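Local coordinates for protein lipase-specific foldase (Burkholderia glumae, PDB 2ES4) that assists the folding of a secreted lipase as that enzyme passes through the periplasm, acting as its dedicated steric chaperone, at residues B[70-75]-B[83-88]; B[133-138]-B[170-175]. All coordinates share one frame; numbering follows the deposited sequence.

Contact 1 (B[70-75]-B[83-88])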
loop_
_atom_site.group_PDB
_atom_site.type_symbol
_atom_site.label_atom_id
_atom_site.label_comp_id
_atom_site.label_asym_id
_atom_site.label_seq_id
_atom_site.Cartn_x
_atom_site.Cartn_y
_atom_site.Cartn_z
ATOM N N ARG B 70 -1.328 6.479 -23.177
ATOM C CA ARG B 70 -1.205 6.531 -24.629
ATOM C C ARG B 70 -0.808 5.229 -25.294
ATOM O O ARG B 70 0.064 4.512 -24.799
ATOM C CB ARG B 70 -0.213 7.624 -25.041
ATOM C CG ARG B 70 -0.432 8.976 -24.374
ATOM C CD ARG B 70 -1.834 9.498 -24.598
ATOM N NE ARG B 70 -2.113 9.767 -26.006
ATOM C CZ ARG B 70 -3.319 10.059 -26.483
ATOM N NH1 ARG B 70 -4.361 10.119 -25.663
ATOM N NH2 ARG B 70 -3.486 10.290 -27.779
ATOM N N LEU B 71 -1.477 4.920 -26.405
ATOM C CA LEU B 71 -1.173 3.732 -27.195
ATOM C C LEU B 71 0.065 4.090 -28.017
ATOM O O LEU B 71 0.061 5.094 -28.735
ATOM C CB LEU B 71 -2.334 3.372 -28.126
ATOM C CG LEU B 71 -3.481 2.573 -27.515
ATOM C CD1 LEU B 71 -4.674 2.560 -28.436
ATOM C CD2 LEU B 71 -3.019 1.155 -27.236
ATOM N N PRO B 72 1.150 3.299 -27.891
ATOM C CA PRO B 72 2.407 3.530 -28.611
ATOM C C PRO B 72 2.345 3.290 -30.119
ATOM O O PRO B 72 1.849 2.260 -30.579
ATOM C CB PRO B 72 3.364 2.570 -27.915
ATOM C CG PRO B 72 2.495 1.424 -27.604
ATOM C CD PRO B 72 1.255 2.083 -27.062
ATOM N N LEU B 73 2.833 4.268 -30.878
ATOM C CA LEU B 73 2.847 4.194 -32.333
ATOM C C LEU B 73 4.263 4.136 -32.879
ATOM O O LEU B 73 5.117 4.932 -32.489
ATOM C CB LEU B 73 2.110 5.396 -32.932
ATOM C CG LEU B 73 0.614 5.510 -32.628
ATOM C CD1 LEU B 73 0.070 6.802 -33.197
ATOM C CD2 LEU B 73 -0.122 4.307 -33.199
ATOM N N ALA B 74 4.503 3.191 -33.783
ATOM C CA ALA B 74 5.814 3.023 -34.405
ATOM C C ALA B 74 5.889 3.849 -35.685
ATOM O O ALA B 74 4.932 4.548 -36.041
ATOM C CB ALA B 74 6.073 1.553 -34.704
ATOM N N ALA B 75 7.027 3.760 -36.374
ATOM C CA ALA B 75 7.249 4.486 -37.626
ATOM C C ALA B 75 6.310 4.010 -38.725
ATOM O O ALA B 75 5.714 4.827 -39.435
ATOM C CB ALA B 75 8.685 4.333 -38.075
ATOM N N ARG B 83 5.191 -2.933 -24.029
ATOM C CA ARG B 83 4.281 -3.236 -22.929
ATOM C C ARG B 83 3.236 -2.147 -22.720
ATOM O O ARG B 83 2.202 -2.384 -22.094
ATOM C CB ARG B 83 5.082 -3.463 -21.655
ATOM C CG ARG B 83 4.276 -3.970 -20.463
ATOM C CD ARG B 83 5.192 -4.372 -19.323
ATOM N NE ARG B 83 6.182 -3.341 -18.999
ATOM C CZ ARG B 83 5.897 -2.141 -18.497
ATOM N NH1 ARG B 83 4.641 -1.802 -18.248
ATOM N NH2 ARG B 83 6.867 -1.270 -18.274
ATOM N N ALA B 84 3.492 -0.972 -23.293
ATOM C CA ALA B 84 2.578 0.162 -23.200
ATOM C C ALA B 84 1.215 -0.188 -23.792
ATOM O O ALA B 84 0.192 0.323 -23.339
ATOM C CB ALA B 84 3.160 1.368 -23.894
ATOM N N VAL B 85 1.203 -1.100 -24.766
ATOM C CA VAL B 85 -0.042 -1.544 -25.389
ATOM C C VAL B 85 -0.885 -2.277 -24.352
ATOM O O VAL B 85 -2.086 -2.034 -24.245
ATOM C CB VAL B 85 0.214 -2.477 -26.590
ATOM C CG1 VAL B 85 -1.099 -2.999 -27.166
ATOM C CG2 VAL B 85 0.967 -1.745 -27.664
ATOM N N ARG B 86 -0.236 -3.144 -23.573
ATOM C CA ARG B 86 -0.908 -3.908 -22.524
ATOM C C ARG B 86 -1.399 -3.016 -21.392
ATOM O O ARG B 86 -2.470 -3.258 -20.831
ATOM C CB ARG B 86 0.028 -4.965 -21.942
ATOM C CG ARG B 86 -0.565 -5.729 -20.761
ATOM C CD ARG B 86 0.481 -6.423 -19.952
ATOM N NE ARG B 86 -0.049 -6.878 -18.672
ATOM C CZ ARG B 86 0.678 -7.431 -17.704
ATOM N NH1 ARG B 86 1.986 -7.615 -17.857
ATOM N NH2 ARG B 86 0.093 -7.797 -16.571
ATOM N N GLU B 87 -0.607 -2.002 -21.051
ATOM C CA GLU B 87 -0.971 -1.078 -19.978
ATOM C C GLU B 87 -2.254 -0.333 -20.306
ATOM O O GLU B 87 -3.063 -0.063 -19.417
ATOM C CB GLU B 87 0.156 -0.094 -19.701
ATOM C CG GLU B 87 1.438 -0.760 -19.240
ATOM C CD GLU B 87 2.471 0.238 -18.779
ATOM O OE1 GLU B 87 2.856 1.119 -19.571
ATOM O OE2 GLU B 87 2.911 0.132 -17.617
ATOM N N PHE B 88 -2.458 -0.059 -21.595
ATOM C CA PHE B 88 -3.667 0.607 -22.059
ATOM C C PHE B 88 -4.896 -0.233 -21.717
ATOM O O PHE B 88 -5.869 0.280 -21.166
ATOM C CB PHE B 88 -3.602 0.870 -23.564
ATOM C CG PHE B 88 -4.907 1.315 -24.154
ATOM C CD1 PHE B 88 -5.362 2.629 -23.962
ATOM C CD2 PHE B 88 -5.720 0.403 -24.861
ATOM C CE1 PHE B 88 -6.617 3.033 -24.461
ATOM C CE2 PHE B 88 -6.967 0.790 -25.358
ATOM C CZ PHE B 88 -7.419 2.108 -25.159
HETATM O O HOH W 1 -0.138 2.871 -22.734
#

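Contact 2 (B[133-138]-B[170-175])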
loop_
_atom_site.group_PDB
_atom_site.type_symbol
_atom_site.label_atom_id
_atom_site.label_comp_id
_atom_site.label_asym_id
_atom_site.label_seq_id
_atom_site.Cartn_x
_atom_site.Cartn_y
_atom_site.Cartn_z
ATOM N N ARG B 133 -8.361 -10.680 -24.808
ATOM C CA ARG B 133 -9.545 -11.226 -24.163
ATOM C C ARG B 133 -9.606 -12.745 -24.311
ATOM O O ARG B 133 -10.128 -13.433 -23.437
ATOM C CB ARG B 133 -10.805 -10.568 -24.711
ATOM C CG ARG B 133 -11.069 -10.814 -26.171
ATOM C CD ARG B 133 -12.186 -9.969 -26.693
ATOM N NE ARG B 133 -13.364 -10.115 -25.856
ATOM C CZ ARG B 133 -14.523 -9.513 -26.080
ATOM N NH1 ARG B 133 -14.675 -8.713 -27.129
ATOM N NH2 ARG B 133 -15.528 -9.701 -25.240
ATOM N N ALA B 134 -9.022 -13.256 -25.398
ATOM C CA ALA B 134 -8.968 -14.695 -25.647
ATOM C C ALA B 134 -8.061 -15.310 -24.590
ATOM O O ALA B 134 -8.301 -16.425 -24.131
ATOM C CB ALA B 134 -8.428 -14.978 -27.032
ATOM N N TYR B 135 -7.059 -14.535 -24.168
ATOM C CA TYR B 135 -6.113 -14.950 -23.140
ATOM C C TYR B 135 -6.828 -15.193 -21.820
ATOM O O TYR B 135 -6.575 -16.202 -21.172
ATOM C CB TYR B 135 -4.997 -13.898 -23.002
ATOM C CG TYR B 135 -4.071 -14.063 -21.826
ATOM C CD1 TYR B 135 -4.464 -13.663 -20.526
ATOM C CD2 TYR B 135 -2.802 -14.624 -21.993
ATOM C CE1 TYR B 135 -3.624 -13.834 -19.427
ATOM C CE2 TYR B 135 -1.942 -14.795 -20.892
ATOM C CZ TYR B 135 -2.362 -14.394 -19.617
ATOM O OH TYR B 135 -1.521 -14.533 -18.546
ATOM N N PHE B 136 -7.668 -14.242 -21.407
ATOM C CA PHE B 136 -8.410 -14.357 -20.152
ATOM C C PHE B 136 -9.397 -15.511 -20.161
ATOM O O PHE B 136 -9.563 -16.198 -19.151
ATOM C CB PHE B 136 -9.137 -13.063 -19.815
ATOM C CG PHE B 136 -8.225 -11.930 -19.492
ATOM C CD1 PHE B 136 -7.858 -11.020 -20.487
ATOM C CD2 PHE B 136 -7.724 -11.759 -18.188
ATOM C CE1 PHE B 136 -7.010 -9.955 -20.195
ATOM C CE2 PHE B 136 -6.861 -10.685 -17.880
ATOM C CZ PHE B 136 -6.503 -9.782 -18.887
ATOM N N ASP B 137 -10.025 -15.737 -21.313
ATOM C CA ASP B 137 -10.983 -16.829 -21.471
ATOM C C ASP B 137 -10.258 -18.168 -21.413
ATOM O O ASP B 137 -10.717 -19.101 -20.752
ATOM C CB ASP B 137 -11.728 -16.709 -22.800
ATOM C CG ASP B 137 -12.744 -15.584 -22.800
ATOM O OD1 ASP B 137 -12.370 -14.429 -22.510
ATOM O OD2 ASP B 137 -13.926 -15.859 -23.094
ATOM N N ALA B 138 -9.097 -18.224 -22.064
ATOM C CA ALA B 138 -8.268 -19.426 -22.094
ATOM C C ALA B 138 -7.476 -19.567 -20.796
ATOM O O ALA B 138 -6.817 -20.585 -20.572
ATOM C CB ALA B 138 -7.326 -19.389 -23.282
ATOM N N ASP B 170 1.619 -17.261 -25.498
ATOM C CA ASP B 170 2.176 -17.550 -26.818
ATOM C C ASP B 170 1.111 -17.994 -27.811
ATOM O O ASP B 170 1.164 -17.636 -28.983
ATOM C CB ASP B 170 3.265 -18.619 -26.718
ATOM C CG ASP B 170 4.447 -18.177 -25.871
ATOM O OD1 ASP B 170 5.381 -18.987 -25.700
ATOM O OD2 ASP B 170 4.446 -17.034 -25.363
ATOM N N ARG B 171 0.134 -18.754 -27.326
ATOM C CA ARG B 171 -0.951 -19.256 -28.168
ATOM C C ARG B 171 -2.016 -18.202 -28.463
ATOM O O ARG B 171 -2.526 -18.122 -29.582
ATOM C CB ARG B 171 -1.585 -20.477 -27.524
ATOM N N THR B 172 -2.328 -17.385 -27.460
ATOM C CA THR B 172 -3.342 -16.344 -27.591
ATOM C C THR B 172 -2.796 -15.016 -28.096
ATOM O O THR B 172 -3.292 -14.477 -29.081
ATOM C CB THR B 172 -4.066 -16.112 -26.265
ATOM O OG1 THR B 172 -3.114 -15.785 -25.244
ATOM C CG2 THR B 172 -4.841 -17.359 -25.849
ATOM N N LEU B 173 -1.773 -14.498 -27.423
ATOM C CA LEU B 173 -1.169 -13.227 -27.802
ATOM C C LEU B 173 -0.116 -13.382 -28.882
ATOM O O LEU B 173 0.101 -12.457 -29.667
ATOM C CB LEU B 173 -0.579 -12.537 -26.576
ATOM C CG LEU B 173 -1.575 -12.184 -25.480
ATOM C CD1 LEU B 173 -0.855 -11.697 -24.273
ATOM C CD2 LEU B 173 -2.517 -11.133 -26.003
ATOM N N GLY B 174 0.531 -14.549 -28.916
ATOM C CA GLY B 174 1.554 -14.822 -29.916
ATOM C C GLY B 174 2.667 -13.802 -29.983
ATOM O O GLY B 174 3.456 -13.667 -29.049
ATOM N N GLU B 175 2.662 -13.024 -31.063
ATOM C CA GLU B 175 3.654 -11.977 -31.290
ATOM C C GLU B 175 3.666 -10.926 -30.176
ATOM O O GLU B 175 4.694 -10.294 -29.921
ATOM C CB GLU B 175 3.398 -11.323 -32.613
#

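Contact 1 (B[70-75]-B[83-88])
One face of the Phe-88 ring carries Leu-71: its CG stands 4.0 Å from the ring centroid, 16° off the normal, a CH-pi contact displaced toward the rim. The same leucine sets CD2 against the CB-CG root of the ring, 3.6 Å from Phe-88 CG. Phe-88 offers this face because its CG lies anti to the backbone N (chi1 169°), which directs the ring from helix 84-90 toward the loop. Beside this pair the pyrrolidine ring of Pro-72 crosses the Val-85 side chain at about a right angle. Pro-72 CG touches Val-85 CG2 at 3.5 Å, and Pro-72 CD meets Ala-84 CB at 3.8 Å. An extended, non-helical segment thus packs along the start of a short helix, and helix 101-116 joins the same cluster through Ile-112 and Leu-116. No direct hydrogen bond links 70-75 to 83-88; a water donates to both Arg-70 O and Ala-84 O, each 2.6 Å away. On the helix side, Arg-83 and Glu-87 form a salt bridge, with Glu-87 OE2 2.7 Å from Arg-83 NH1 in the guanidinium plane, though the hydrogen bond within it is bent and weak. OE2 also hydrogen-bonds a polar side chain on the chain of another protein.

Contact 2 (B[133-138]-B[170-175])
Tyr-135 and Thr-172 form the centre of a small helix-to-helix packing contact, where the last turn of helix 120-137 lies against the C-terminal end of helix 155-172. The backbones come close, with Tyr-135 CA 5.4 Å from Thr-172 CA, and the contact rests on van der Waals packing: no hydrogen bond passes between the two segments. Thr-172 carries most of it by splitting its branches. Its hydroxyl comes to the edge of the tyrosine ring, near the ring plane, with OG1 3.5 Å from Tyr-135 CD2 and equally near Tyr-135 CB. At chi1 57°, OG1 sits between the backbone N and the carbonyl carbon and bonds to Leu-168 O one turn back in its own helix, so the polar end is satisfied there while its flank serves as a packing surface. The methyl goes the other way, along the backbone of the partner helix: Thr-172 CG2 lies 3.8 Å from Tyr-135 CA and 4.1 Å from Ala-138 CB, and Ala-134 borders it from the preceding turn. Tyr-135, with CG anti to its own N (chi1 170°), reaches alongside helix 155-172 to Arg-165 and Ala-169, and its ring stacks with that of Phe-181. Leu-173 CD1 approaches Tyr-135 CD2 obliquely at 4.2 Å, while the same leucine touches Phe-180 and Phe-181 of helix 177-198. Gly-174, the first residue past the helix to leave helical angles, has positive phi (54°) in a tight connection between consecutive helices 155-172 and 177-198, in the elongated, all-alpha fold of this lipase chaperone.

In the fold
Both contacts are partly buried, each with a buried aromatic on one side, and they lie on the same side of the chain's centre, their centres about 18 Å apart and nearest atoms about 7 Å. They come in series along the chain and do not touch. Contact 1 sets a loop against a helix start, relies on a CH-pi pair and proline packing, and adds a bridging water; contact 2 joins two helix ends through a threonine's methyl and hydroxyl flank. Helix 177-198 borders both: Phe-180 touches Val-85 and Leu-173, and Phe-181 meets Arg-86, Leu-173 and Tyr-135. The chain of another protein reaches Glu-87 by a hydrogen bond and Arg-86 by a long, weak ion pair in contact 1, whereas no other chain touches contact 2.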